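Local structure of CRISPR-associated endonuclease Cas12b (Alicyclobacillus acidoterrestris, 5U31) at residues Lys28-Gly33 against His389-Arg394; Tyr36-Leu41 against Phe381-Ala386; Pro687-Ala692 against Arg725-Gln730. The protein cleaves invading DNA as an RNA-guided CRISPR endonuclease, after sequence-specific recognition of the protospacer adjacent motif on the target. The protein carries 3 engineered substitutions. One frame throughout, in Å; residues are numbered along the deposited sequence.

Contact 1 of 3, residues Lys28-Gly33 against His389-Arg394; sequences KEVNAG and HPIWTR. With nucleotides of chain B.
The amide of Asn31 pairs with the backbone of Ile391 through two hydrogen bonds. Ile391 N donates to Asn31 OD1 over 2.9 Å, lying in the carbonyl plane on a lone pair. Asn31 ND2 donates to Ile391 O at 3.2 Å, but less straight, with an N-H...O angle of 137°. One amide thus serves both backbone polar atoms of a loop residue and limits its own rotation. Asn31 ND2 also donates to His27 O, one turn back on the helix.

Packing lies beside this pair. Ile391 CG1 stands between its backbone N and carbonyl carbon (chi1 52°), which brings CD1 to 3.6 Å from Val30 CG1. The other Val30 branch, CG2, meets Thr393 CG2, also at 3.6 Å.

The loop touches the RNA as well. Trp392 NE1 donates to O3' of G95 of chain B at 3.0 Å, and His389 ND1 donates to OP1 of A97 of chain B at 3.0 Å. The contact joins REC1 to WED-II beside the single guide RNA. Helix 216-257 touches Ile391 through Gln224 and Arg228. Thr393 forms backbone hydrogen bonds with Ile482, on strand 473-483 of the wedge-domain sheet.

Contact 2 of 3, residues Tyr36-Leu41 against Phe381-Ala386; sequences YYTEWL and FTLPDA. With SO4 (sulfate ion), chain F; nucleotides of chain B.
Sulfate O4 is held by Tyr36 OH and Trp40 NE1 on one flank of helix 17-45, while Thr38 of the same helix packs on Phe381 and Leu383. Here the first REC1 helix lies on the loop that leads out of REC1 towards WED-II. Tyr36 OH donates to sulfate O4 at 3.1 Å, and Trp40 NE1 reaches the same oxygen at 3.2 Å with an N-H...O angle of 147°. The sulfate, probably from the crystallisation liquor, has a further partner in Arg193.

On the loop side the contact is apolar. Chi1 of Thr38 (-61°) sets OG1 beside the backbone N, where it bonds back to Val34 O, and leaves CG2 anti to that N. This methyl faces the loop, 3.7 Å from Leu383 CD1 and 4.0 Å from Phe381 CZ. Leu383 CD1 also reaches the backbone N of Glu39, 4.1 Å away. The Glu39 carboxylate points elsewhere, to a salt bridge with Arg76. Phe381 is backed by Met229 of helix 216-257.

The loop also lies against the RNA. Thr382 turns away from the helix. Its OG1 lies 3.0 Å from O3' of A97 and 3.4 Å from OP1 of C98, both of chain B, and any bond there is weak.

Contact 3 of 3, residues Pro687-Ala692 against Arg725-Gln730; sequences PDWREA and RHMGKQ. With nucleotides of chain B.
Trp689 and His726 both carry CG anti to the backbone N (chi1 near 180° in both), which sends each ring into the space between their two helices. The helices form an antiparallel pair in the REC2 domain. Their segment axes run at 172° and approach to 10.4 Å. The ring planes are 42° apart, with Trp689 CD1 at 3.6 Å from His726 CD2.

Met727 lies over one face of the indole in a Met-aromatic contact. It is a selenomethionine, and its SE stands above the five-membered ring of Trp689 but at a distance, 5.2 Å from the centroid. The closer touch is the methyl: the chain bends at its last torsion and brings Met727 CE over the rim, 3.4 Å from Trp689 CZ2. The indole is also tied by polar bonding: Trp689 NE1 donates to Val723 O, in the same helix as Met727.

The edge of the interface is more polar. Asp688 OD1 is 2.8 Å from Gln730 NE2 and 3.2 Å from both CE1 and NE2 of His726. Gln730 OE1 takes a hydrogen bond from Gln649 of helix 641-658, which also touches Trp689 and Met727. Ala692 CB meets the edge of the imidazole, 3.7 Å from His726 CD2.

Helix 709-739 also faces the single guide RNA. The Arg725 guanidinium has O2' of C47 of chain B over one face, and Arg725 NE makes a weak hydrogen bond to that nucleotide's base. Close by, Gly728 O accepts a hydrogen bond from O2' of C48 of chain B at 3.1 Å.

In the fold
Contacts 1 and 2 are neighbours, with centres about 10 Å apart. Both set helix 17-45 against the chain that leads from REC1 into WED-II. They touch directly by packing, where Asn31 CG comes within 3.6 Å of Ala386 CA. Their loops follow successive nucleotides of chain B, from G95 to C98. Pro390 of contact 1 lies about 10 Å, side chain to side chain, from Arg485, which binds the sgRNA. Contact 3 is remote: its centre is about 53 Å from that of contact 1 and 55 Å from that of contact 2. It belongs to REC2 and meets the same RNA at C47 and C48. Gln730 there is about 9 Å, between side chains, from the sgRNA-binding Arg735.

Contact 1 of 3, residues Lys28-Gly33 against His389-Arg394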
# COMPACT_ATOMS: atom_id res chain seq x y z
N LYS A 28 -18.04 -6.95 26.75
CA LYS A 28 -18.66 -5.67 27.07
C LYS A 28 -18.04 -5.03 28.30
O LYS A 28 -17.98 -3.80 28.39
CB LYS A 28 -20.16 -5.84 27.29
CG LYS A 28 -20.92 -6.45 26.13
CD LYS A 28 -22.42 -6.26 26.31
CE LYS A 28 -22.89 -6.64 27.71
NZ LYS A 28 -24.29 -6.20 27.96
N GLU A 29 -17.59 -5.84 29.26
CA GLU A 29 -17.00 -5.31 30.48
C GLU A 29 -15.66 -4.66 30.21
O GLU A 29 -15.39 -3.55 30.67
CB GLU A 29 -16.85 -6.43 31.52
CG GLU A 29 -18.15 -6.94 32.11
CD GLU A 29 -18.85 -5.89 32.94
OE1 GLU A 29 -18.15 -5.12 33.61
OE2 GLU A 29 -20.10 -5.82 32.90
N VAL A 30 -14.79 -5.35 29.47
CA VAL A 30 -13.46 -4.81 29.20
C VAL A 30 -13.56 -3.55 28.35
O VAL A 30 -12.78 -2.60 28.52
CB VAL A 30 -12.57 -5.88 28.55
CG1 VAL A 30 -11.23 -5.28 28.17
CG2 VAL A 30 -12.36 -7.03 29.52
N ASN A 31 -14.52 -3.51 27.43
CA ASN A 31 -14.73 -2.28 26.66
C ASN A 31 -15.25 -1.16 27.55
O ASN A 31 -14.79 -0.02 27.44
CB ASN A 31 -15.69 -2.54 25.50
CG ASN A 31 -15.02 -3.23 24.35
OD1 ASN A 31 -14.37 -2.59 23.53
ND2 ASN A 31 -15.16 -4.55 24.28
N ALA A 32 -16.19 -1.46 28.44
CA ALA A 32 -16.68 -0.44 29.36
C ALA A 32 -15.57 0.05 30.27
O ALA A 32 -15.44 1.25 30.52
CB ALA A 32 -17.85 -0.97 30.18
N GLY A 33 -14.74 -0.88 30.76
CA GLY A 33 -13.65 -0.49 31.63
C GLY A 33 -12.65 0.41 30.93
O GLY A 33 -12.22 1.43 31.48
N HIS A 389 -16.46 0.54 18.11
CA HIS A 389 -15.00 0.60 18.09
C HIS A 389 -14.48 -0.34 19.16
O HIS A 389 -14.03 0.10 20.23
CB HIS A 389 -14.51 2.03 18.30
CG HIS A 389 -15.10 3.02 17.35
ND1 HIS A 389 -14.75 3.07 16.02
CD2 HIS A 389 -16.04 3.98 17.53
CE1 HIS A 389 -15.43 4.03 15.42
NE2 HIS A 389 -16.22 4.60 16.31
N PRO A 390 -14.53 -1.64 18.92
CA PRO A 390 -14.21 -2.60 19.98
C PRO A 390 -12.72 -2.75 20.21
O PRO A 390 -11.92 -2.74 19.27
CB PRO A 390 -14.82 -3.91 19.46
CG PRO A 390 -14.76 -3.78 17.99
CD PRO A 390 -14.97 -2.31 17.69
N ILE A 391 -12.35 -2.89 21.48
CA ILE A 391 -11.11 -3.50 21.84
C ILE A 391 -11.42 -4.89 22.37
O ILE A 391 -12.58 -5.25 22.59
CB ILE A 391 -10.31 -2.63 22.85
CG1 ILE A 391 -11.17 -2.24 24.06
CG2 ILE A 391 -9.75 -1.40 22.15
CD1 ILE A 391 -11.12 -3.23 25.20
N TRP A 392 -10.39 -5.71 22.55
CA TRP A 392 -10.58 -7.12 22.89
C TRP A 392 -9.90 -7.42 24.21
O TRP A 392 -8.83 -6.89 24.51
CB TRP A 392 -10.02 -8.01 21.77
CG TRP A 392 -10.34 -7.48 20.40
CD1 TRP A 392 -9.48 -6.86 19.55
CD2 TRP A 392 -11.61 -7.51 19.74
NE1 TRP A 392 -10.14 -6.50 18.40
CE2 TRP A 392 -11.44 -6.89 18.49
CE3 TRP A 392 -12.87 -8.01 20.09
CZ2 TRP A 392 -12.49 -6.76 17.58
CZ3 TRP A 392 -13.91 -7.87 19.19
CH2 TRP A 392 -13.71 -7.26 17.95
N THR A 393 -10.54 -8.28 25.01
CA THR A 393 -9.93 -8.69 26.27
C THR A 393 -8.67 -9.50 25.99
O THR A 393 -8.68 -10.42 25.17
CB THR A 393 -10.91 -9.51 27.12
OG1 THR A 393 -10.65 -10.90 26.95
CG2 THR A 393 -12.34 -9.23 26.72
N ARG A 394 -7.58 -9.15 26.65
CA ARG A 394 -6.33 -9.88 26.49
C ARG A 394 -6.23 -10.99 27.54
O ARG A 394 -6.93 -10.98 28.55
CB ARG A 394 -5.13 -8.94 26.61
CG ARG A 394 -5.04 -7.92 25.50
CD ARG A 394 -3.99 -6.88 25.81
NE ARG A 394 -3.94 -5.84 24.79
CZ ARG A 394 -3.19 -4.76 24.87
NH1 ARG A 394 -2.41 -4.56 25.92
NH2 ARG A 394 -3.20 -3.87 23.89
P G B 95 -6.61 -8.36 12.64
OP1 G B 95 -8.02 -8.81 12.54
OP2 G B 95 -6.00 -7.52 11.58
O5' G B 95 -6.42 -7.59 14.03
C5' G B 95 -6.94 -8.14 15.23
C4' G B 95 -6.88 -7.15 16.35
O4' G B 95 -5.51 -7.00 16.80
C3' G B 95 -7.30 -5.74 15.99
O3' G B 95 -8.70 -5.57 15.98
C2' G B 95 -6.57 -4.88 17.01
O2' G B 95 -7.27 -4.87 18.25
C1' G B 95 -5.27 -5.67 17.21
N9 G B 95 -4.13 -5.14 16.45
C8 G B 95 -3.60 -5.60 15.27
N7 G B 95 -2.55 -4.92 14.88
C5 G B 95 -2.37 -3.97 15.88
C6 G B 95 -1.39 -2.95 16.02
O6 G B 95 -0.45 -2.66 15.27
N1 G B 95 -1.58 -2.21 17.18
C2 G B 95 -2.59 -2.43 18.09
N2 G B 95 -2.61 -1.62 19.15
N3 G B 95 -3.50 -3.37 17.97
C4 G B 95 -3.33 -4.10 16.85
P A B 96 -9.35 -4.50 14.99
OP1 A B 96 -10.82 -4.72 14.90
OP2 A B 96 -8.52 -4.53 13.76
O5' A B 96 -9.12 -3.13 15.75
C5' A B 96 -9.67 -2.93 17.04
C4' A B 96 -9.11 -1.70 17.70
O4' A B 96 -7.69 -1.90 17.96
C3' A B 96 -9.15 -0.42 16.88
O3' A B 96 -10.41 0.22 16.89
C2' A B 96 -8.04 0.40 17.52
O2' A B 96 -8.48 0.93 18.76
C1' A B 96 -7.00 -0.68 17.82
N9 A B 96 -6.02 -0.82 16.72
C8 A B 96 -6.05 -1.68 15.66
N7 A B 96 -5.01 -1.57 14.86
C5 A B 96 -4.25 -0.56 15.43
C6 A B 96 -3.03 0.05 15.08
N6 A B 96 -2.31 -0.28 14.00
N1 A B 96 -2.55 1.02 15.87
C2 A B 96 -3.25 1.37 16.95
N3 A B 96 -4.41 0.88 17.39
C4 A B 96 -4.86 -0.09 16.58
P A B 97 -10.91 1.05 15.61
OP1 A B 97 -12.35 1.32 15.74
OP2 A B 97 -10.41 0.38 14.38
O5' A B 97 -10.17 2.45 15.75
C5' A B 97 -10.41 3.27 16.88
C4' A B 97 -9.24 4.18 17.16
O4' A B 97 -8.03 3.40 17.31
C3' A B 97 -8.90 5.16 16.06
O3' A B 97 -9.76 6.28 16.05
C2' A B 97 -7.45 5.49 16.38
O2' A B 97 -7.36 6.38 17.48
C1' A B 97 -6.93 4.13 16.81
N9 A B 97 -6.37 3.40 15.66
C8 A B 97 -6.97 2.45 14.87
N7 A B 97 -6.20 2.02 13.90
C5 A B 97 -5.03 2.75 14.04
C6 A B 97 -3.83 2.77 13.30
N6 A B 97 -3.59 2.00 12.24
N1 A B 97 -2.87 3.63 13.71
C2 A B 97 -3.11 4.40 14.78
N3 A B 97 -4.19 4.48 15.54
C4 A B 97 -5.13 3.62 15.11

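Contact 2 of 3, residues Tyr36-Leu41 against Phe381-Ala386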
# COMPACT_ATOMS: atom_id res chain seq x y z
N TYR A 36 -14.11 3.79 30.48
CA TYR A 36 -14.15 4.54 31.73
C TYR A 36 -12.81 5.22 32.00
O TYR A 36 -12.77 6.41 32.32
CB TYR A 36 -14.54 3.61 32.89
CG TYR A 36 -14.25 4.20 34.25
CD1 TYR A 36 -13.18 3.75 35.01
CD2 TYR A 36 -15.04 5.23 34.76
CE1 TYR A 36 -12.91 4.30 36.25
CE2 TYR A 36 -14.77 5.78 36.00
CZ TYR A 36 -13.71 5.32 36.74
OH TYR A 36 -13.44 5.87 37.96
N TYR A 37 -11.71 4.47 31.88
CA TYR A 37 -10.40 5.05 32.17
C TYR A 37 -9.96 6.01 31.08
O TYR A 37 -9.34 7.04 31.37
CB TYR A 37 -9.36 3.94 32.35
CG TYR A 37 -9.57 3.10 33.58
CD1 TYR A 37 -9.41 3.63 34.85
CD2 TYR A 37 -9.91 1.76 33.47
CE1 TYR A 37 -9.60 2.85 35.99
CE2 TYR A 37 -10.10 0.97 34.60
CZ TYR A 37 -9.94 1.52 35.85
OH TYR A 37 -10.13 0.73 36.96
N THR A 38 -10.27 5.70 29.83
CA THR A 38 -9.94 6.61 28.74
C THR A 38 -10.66 7.94 28.91
O THR A 38 -10.04 9.01 28.79
CB THR A 38 -10.28 5.96 27.40
OG1 THR A 38 -9.50 4.77 27.24
CG2 THR A 38 -9.96 6.90 26.27
N GLU A 39 -11.96 7.90 29.21
CA GLU A 39 -12.68 9.14 29.46
C GLU A 39 -12.07 9.92 30.63
O GLU A 39 -12.03 11.15 30.59
CB GLU A 39 -14.15 8.83 29.71
CG GLU A 39 -15.05 10.03 29.89
CD GLU A 39 -16.50 9.62 30.04
OE1 GLU A 39 -16.95 8.75 29.27
OE2 GLU A 39 -17.18 10.15 30.95
N TRP A 40 -11.57 9.21 31.65
CA TRP A 40 -10.89 9.89 32.75
C TRP A 40 -9.64 10.60 32.26
O TRP A 40 -9.40 11.77 32.60
CB TRP A 40 -10.53 8.89 33.85
CG TRP A 40 -11.34 9.06 35.08
CD1 TRP A 40 -12.35 8.26 35.51
CD2 TRP A 40 -11.23 10.12 36.04
NE1 TRP A 40 -12.87 8.75 36.68
CE2 TRP A 40 -12.20 9.90 37.02
CE3 TRP A 40 -10.40 11.24 36.15
CZ2 TRP A 40 -12.37 10.74 38.11
CZ3 TRP A 40 -10.57 12.08 37.23
CH2 TRP A 40 -11.55 11.83 38.20
N LEU A 41 -8.82 9.91 31.47
CA LEU A 41 -7.61 10.51 30.94
C LEU A 41 -7.92 11.77 30.13
O LEU A 41 -7.18 12.76 30.22
CB LEU A 41 -6.86 9.49 30.08
CG LEU A 41 -6.23 8.31 30.82
CD1 LEU A 41 -5.67 7.30 29.84
CD2 LEU A 41 -5.15 8.81 31.76
N PHE A 381 -10.67 12.17 18.22
CA PHE A 381 -10.65 11.41 19.45
C PHE A 381 -11.93 10.58 19.51
O PHE A 381 -13.03 11.13 19.43
CB PHE A 381 -10.55 12.34 20.66
CG PHE A 381 -10.67 11.63 21.99
CD1 PHE A 381 -9.59 10.97 22.54
CD2 PHE A 381 -11.87 11.65 22.69
CE1 PHE A 381 -9.70 10.32 23.76
CE2 PHE A 381 -11.98 11.00 23.91
CZ PHE A 381 -10.90 10.34 24.44
N THR A 382 -11.78 9.26 19.64
CA THR A 382 -12.92 8.35 19.65
C THR A 382 -12.76 7.36 20.79
O THR A 382 -11.81 6.58 20.81
CB THR A 382 -13.07 7.61 18.32
OG1 THR A 382 -11.87 6.88 18.03
CG2 THR A 382 -13.35 8.59 17.18
N LEU A 383 -13.71 7.38 21.72
CA LEU A 383 -13.72 6.42 22.81
C LEU A 383 -13.95 5.01 22.27
O LEU A 383 -14.61 4.83 21.25
CB LEU A 383 -14.82 6.76 23.82
CG LEU A 383 -14.76 7.99 24.73
CD1 LEU A 383 -13.39 8.11 25.38
CD2 LEU A 383 -15.12 9.26 23.98
N PRO A 384 -13.44 3.99 22.96
CA PRO A 384 -13.80 2.61 22.60
C PRO A 384 -15.27 2.35 22.85
O PRO A 384 -15.91 2.98 23.70
CB PRO A 384 -12.93 1.76 23.52
CG PRO A 384 -12.69 2.62 24.69
CD PRO A 384 -12.55 4.02 24.13
N ASP A 385 -15.81 1.40 22.09
CA ASP A 385 -17.19 0.96 22.24
C ASP A 385 -17.26 -0.54 22.02
O ASP A 385 -16.55 -1.07 21.17
CB ASP A 385 -18.12 1.68 21.26
CG ASP A 385 -19.53 1.15 21.30
OD1 ASP A 385 -20.26 1.49 22.26
OD2 ASP A 385 -19.90 0.37 20.40
N ALA A 386 -18.14 -1.21 22.77
CA ALA A 386 -18.20 -2.66 22.70
C ALA A 386 -18.60 -3.16 21.31
O ALA A 386 -18.25 -4.28 20.93
CB ALA A 386 -19.17 -3.20 23.75
S SO4 F . -16.19 8.80 38.84
O1 SO4 F . -16.25 9.38 37.50
O2 SO4 F . -16.54 9.83 39.81
O3 SO4 F . -17.12 7.68 38.92
O4 SO4 F . -14.84 8.33 39.13
P C B 98 -10.14 6.99 14.66
OP1 C B 98 -11.14 8.04 14.97
OP2 C B 98 -10.50 5.96 13.66
O5' C B 98 -8.78 7.70 14.23
C5' C B 98 -8.17 8.65 15.08
C4' C B 98 -6.75 8.93 14.66
O4' C B 98 -5.99 7.70 14.61
C3' C B 98 -6.58 9.53 13.28
O3' C B 98 -6.82 10.92 13.28
C2' C B 98 -5.14 9.16 12.94
O2' C B 98 -4.23 10.04 13.59
C1' C B 98 -5.02 7.78 13.59
N1 C B 98 -5.27 6.69 12.62
C2 C B 98 -4.29 6.39 11.67
O2 C B 98 -3.24 7.05 11.66
N3 C B 98 -4.50 5.40 10.78
C4 C B 98 -5.64 4.71 10.83
N4 C B 98 -5.78 3.74 9.92
C5 C B 98 -6.65 4.98 11.78
C6 C B 98 -6.43 5.97 12.66
P A B 97 -10.91 1.05 15.61
OP1 A B 97 -12.35 1.32 15.74
OP2 A B 97 -10.41 0.38 14.38
O5' A B 97 -10.17 2.45 15.75
C5' A B 97 -10.41 3.27 16.88
C4' A B 97 -9.24 4.18 17.16
O4' A B 97 -8.03 3.40 17.31
C3' A B 97 -8.90 5.16 16.06
O3' A B 97 -9.76 6.28 16.05
C2' A B 97 -7.45 5.49 16.38
O2' A B 97 -7.36 6.38 17.48
C1' A B 97 -6.93 4.13 16.81
N9 A B 97 -6.37 3.40 15.66
C8 A B 97 -6.97 2.45 14.87
N7 A B 97 -6.20 2.02 13.90
C5 A B 97 -5.03 2.75 14.04
C6 A B 97 -3.83 2.77 13.30
N6 A B 97 -3.59 2.00 12.24
N1 A B 97 -2.87 3.63 13.71
C2 A B 97 -3.11 4.40 14.78
N3 A B 97 -4.19 4.48 15.54
C4 A B 97 -5.13 3.62 15.11

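Contact 3 of 3, residues Pro687-Ala692 against Arg725-Gln730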
# COMPACT_ATOMS: atom_id res chain seq x y z
N PRO A 687 -28.84 -9.69 -28.85
CA PRO A 687 -29.79 -9.54 -29.97
C PRO A 687 -31.16 -9.03 -29.53
O PRO A 687 -31.66 -8.05 -30.10
CB PRO A 687 -29.85 -10.95 -30.56
CG PRO A 687 -29.39 -11.86 -29.46
CD PRO A 687 -28.36 -11.07 -28.72
N ASP A 688 -31.77 -9.67 -28.53
CA ASP A 688 -33.17 -9.37 -28.22
C ASP A 688 -33.34 -7.98 -27.62
O ASP A 688 -34.34 -7.31 -27.90
CB ASP A 688 -33.73 -10.44 -27.27
CG ASP A 688 -32.83 -10.68 -26.07
OD1 ASP A 688 -33.09 -10.08 -25.01
OD2 ASP A 688 -31.87 -11.46 -26.20
N TRP A 689 -32.38 -7.52 -26.81
CA TRP A 689 -32.50 -6.17 -26.27
C TRP A 689 -32.21 -5.12 -27.33
O TRP A 689 -32.82 -4.04 -27.31
CB TRP A 689 -31.56 -5.97 -25.08
CG TRP A 689 -31.77 -4.63 -24.43
CD1 TRP A 689 -32.64 -4.33 -23.42
CD2 TRP A 689 -31.11 -3.40 -24.76
NE1 TRP A 689 -32.57 -2.99 -23.11
CE2 TRP A 689 -31.63 -2.40 -23.92
CE3 TRP A 689 -30.14 -3.05 -25.70
CZ2 TRP A 689 -31.21 -1.08 -23.98
CZ3 TRP A 689 -29.71 -1.73 -25.75
CH2 TRP A 689 -30.24 -0.76 -24.90
N ARG A 690 -31.30 -5.41 -28.25
CA ARG A 690 -31.05 -4.49 -29.36
C ARG A 690 -32.29 -4.35 -30.23
O ARG A 690 -32.63 -3.24 -30.66
CB ARG A 690 -29.85 -4.97 -30.17
CG ARG A 690 -29.61 -4.21 -31.45
CD ARG A 690 -28.32 -4.68 -32.09
NE ARG A 690 -28.30 -6.13 -32.28
CZ ARG A 690 -27.24 -6.82 -32.68
NH1 ARG A 690 -26.10 -6.20 -32.93
NH2 ARG A 690 -27.32 -8.14 -32.83
N GLU A 691 -32.98 -5.46 -30.50
CA GLU A 691 -34.21 -5.38 -31.28
C GLU A 691 -35.26 -4.54 -30.57
O GLU A 691 -35.96 -3.75 -31.21
CB GLU A 691 -34.74 -6.79 -31.56
CG GLU A 691 -33.81 -7.63 -32.42
CD GLU A 691 -34.43 -8.96 -32.82
OE1 GLU A 691 -35.67 -9.08 -32.79
OE2 GLU A 691 -33.66 -9.88 -33.17
N ALA A 692 -35.36 -4.68 -29.25
CA ALA A 692 -36.30 -3.86 -28.49
C ALA A 692 -35.92 -2.39 -28.57
O ALA A 692 -36.80 -1.52 -28.71
CB ALA A 692 -36.33 -4.32 -27.03
N ARG A 725 -36.74 -2.11 -18.10
CA ARG A 725 -37.33 -3.31 -17.52
C ARG A 725 -36.88 -4.56 -18.26
O ARG A 725 -36.69 -5.61 -17.64
CB ARG A 725 -38.85 -3.19 -17.53
CG ARG A 725 -39.53 -3.63 -16.24
CD ARG A 725 -41.03 -3.39 -16.28
NE ARG A 725 -41.70 -3.87 -15.08
CZ ARG A 725 -42.26 -5.07 -14.96
NH1 ARG A 725 -42.84 -5.42 -13.82
NH2 ARG A 725 -42.24 -5.92 -15.98
N HIS A 726 -36.70 -4.46 -19.58
CA HIS A 726 -36.18 -5.58 -20.35
C HIS A 726 -34.75 -5.92 -19.93
O HIS A 726 -34.45 -7.06 -19.58
CB HIS A 726 -36.24 -5.26 -21.85
CG HIS A 726 -35.79 -6.37 -22.74
ND1 HIS A 726 -35.54 -7.65 -22.28
CD2 HIS A 726 -35.56 -6.40 -24.08
CE1 HIS A 726 -35.16 -8.41 -23.30
NE2 HIS A 726 -35.17 -7.68 -24.39
N MSE A 727 -33.87 -4.92 -19.93
CA MSE A 727 -32.49 -5.15 -19.53
C MSE A 727 -32.39 -5.53 -18.06
O MSE A 727 -31.41 -6.13 -17.63
CB MSE A 727 -31.64 -3.91 -19.80
CG MSE A 727 -30.17 -4.23 -19.92
SE MSE A 727 -29.04 -2.68 -19.67
CE MSE A 727 -29.97 -1.46 -20.85
N GLY A 728 -33.42 -5.17 -17.29
CA GLY A 728 -33.43 -5.54 -15.88
C GLY A 728 -33.54 -7.04 -15.68
O GLY A 728 -32.95 -7.60 -14.75
N LYS A 729 -34.30 -7.72 -16.54
CA LYS A 729 -34.36 -9.17 -16.47
C LYS A 729 -33.06 -9.80 -16.94
O LYS A 729 -32.71 -10.90 -16.50
CB LYS A 729 -35.54 -9.70 -17.28
CG LYS A 729 -36.91 -9.37 -16.69
CD LYS A 729 -38.02 -10.08 -17.44
CE LYS A 729 -39.37 -9.86 -16.77
NZ LYS A 729 -40.45 -10.66 -17.43
N GLN A 730 -32.33 -9.12 -17.82
CA GLN A 730 -31.04 -9.64 -18.27
C GLN A 730 -30.00 -9.52 -17.17
O GLN A 730 -29.15 -10.41 -17.02
CB GLN A 730 -30.58 -8.91 -19.52
CG GLN A 730 -31.54 -9.02 -20.69
CD GLN A 730 -30.98 -8.42 -21.96
OE1 GLN A 730 -29.98 -7.69 -21.93
NE2 GLN A 730 -31.62 -8.73 -23.08
P C B 47 -42.09 -4.74 -7.57
OP1 C B 47 -43.02 -5.11 -6.47
OP2 C B 47 -40.65 -4.53 -7.27
O5' C B 47 -42.22 -5.89 -8.66
C5' C B 47 -41.11 -6.70 -9.01
C4' C B 47 -40.71 -6.47 -10.44
O4' C B 47 -41.22 -5.19 -10.88
C3' C B 47 -39.21 -6.38 -10.68
O3' C B 47 -38.60 -7.65 -10.79
C2' C B 47 -39.12 -5.53 -11.94
O2' C B 47 -39.37 -6.31 -13.10
C1' C B 47 -40.28 -4.56 -11.73
N1 C B 47 -39.85 -3.29 -11.10
C2 C B 47 -39.66 -2.16 -11.90
O2 C B 47 -39.87 -2.23 -13.13
N3 C B 47 -39.27 -1.00 -11.31
C4 C B 47 -39.05 -0.94 -9.99
N4 C B 47 -38.66 0.21 -9.46
C5 C B 47 -39.23 -2.08 -9.16
C6 C B 47 -39.63 -3.20 -9.75
P C B 48 -37.54 -8.12 -9.68
OP1 C B 48 -37.49 -9.61 -9.70
OP2 C B 48 -37.83 -7.42 -8.40
O5' C B 48 -36.15 -7.55 -10.22
C5' C B 48 -35.72 -7.85 -11.54
C4' C B 48 -34.54 -7.01 -11.95
O4' C B 48 -34.95 -5.65 -12.18
C3' C B 48 -33.42 -6.89 -10.93
O3' C B 48 -32.57 -8.02 -10.90
C2' C B 48 -32.72 -5.61 -11.37
O2' C B 48 -31.86 -5.85 -12.47
C1' C B 48 -33.90 -4.76 -11.85
N1 C B 48 -34.38 -3.82 -10.82
C2 C B 48 -33.71 -2.60 -10.69
O2 C B 48 -32.75 -2.38 -11.44
N3 C B 48 -34.13 -1.71 -9.77
C4 C B 48 -35.17 -2.01 -8.99
N4 C B 48 -35.54 -1.10 -8.08
C5 C B 48 -35.87 -3.24 -9.10
C6 C B 48 -35.45 -4.11 -10.02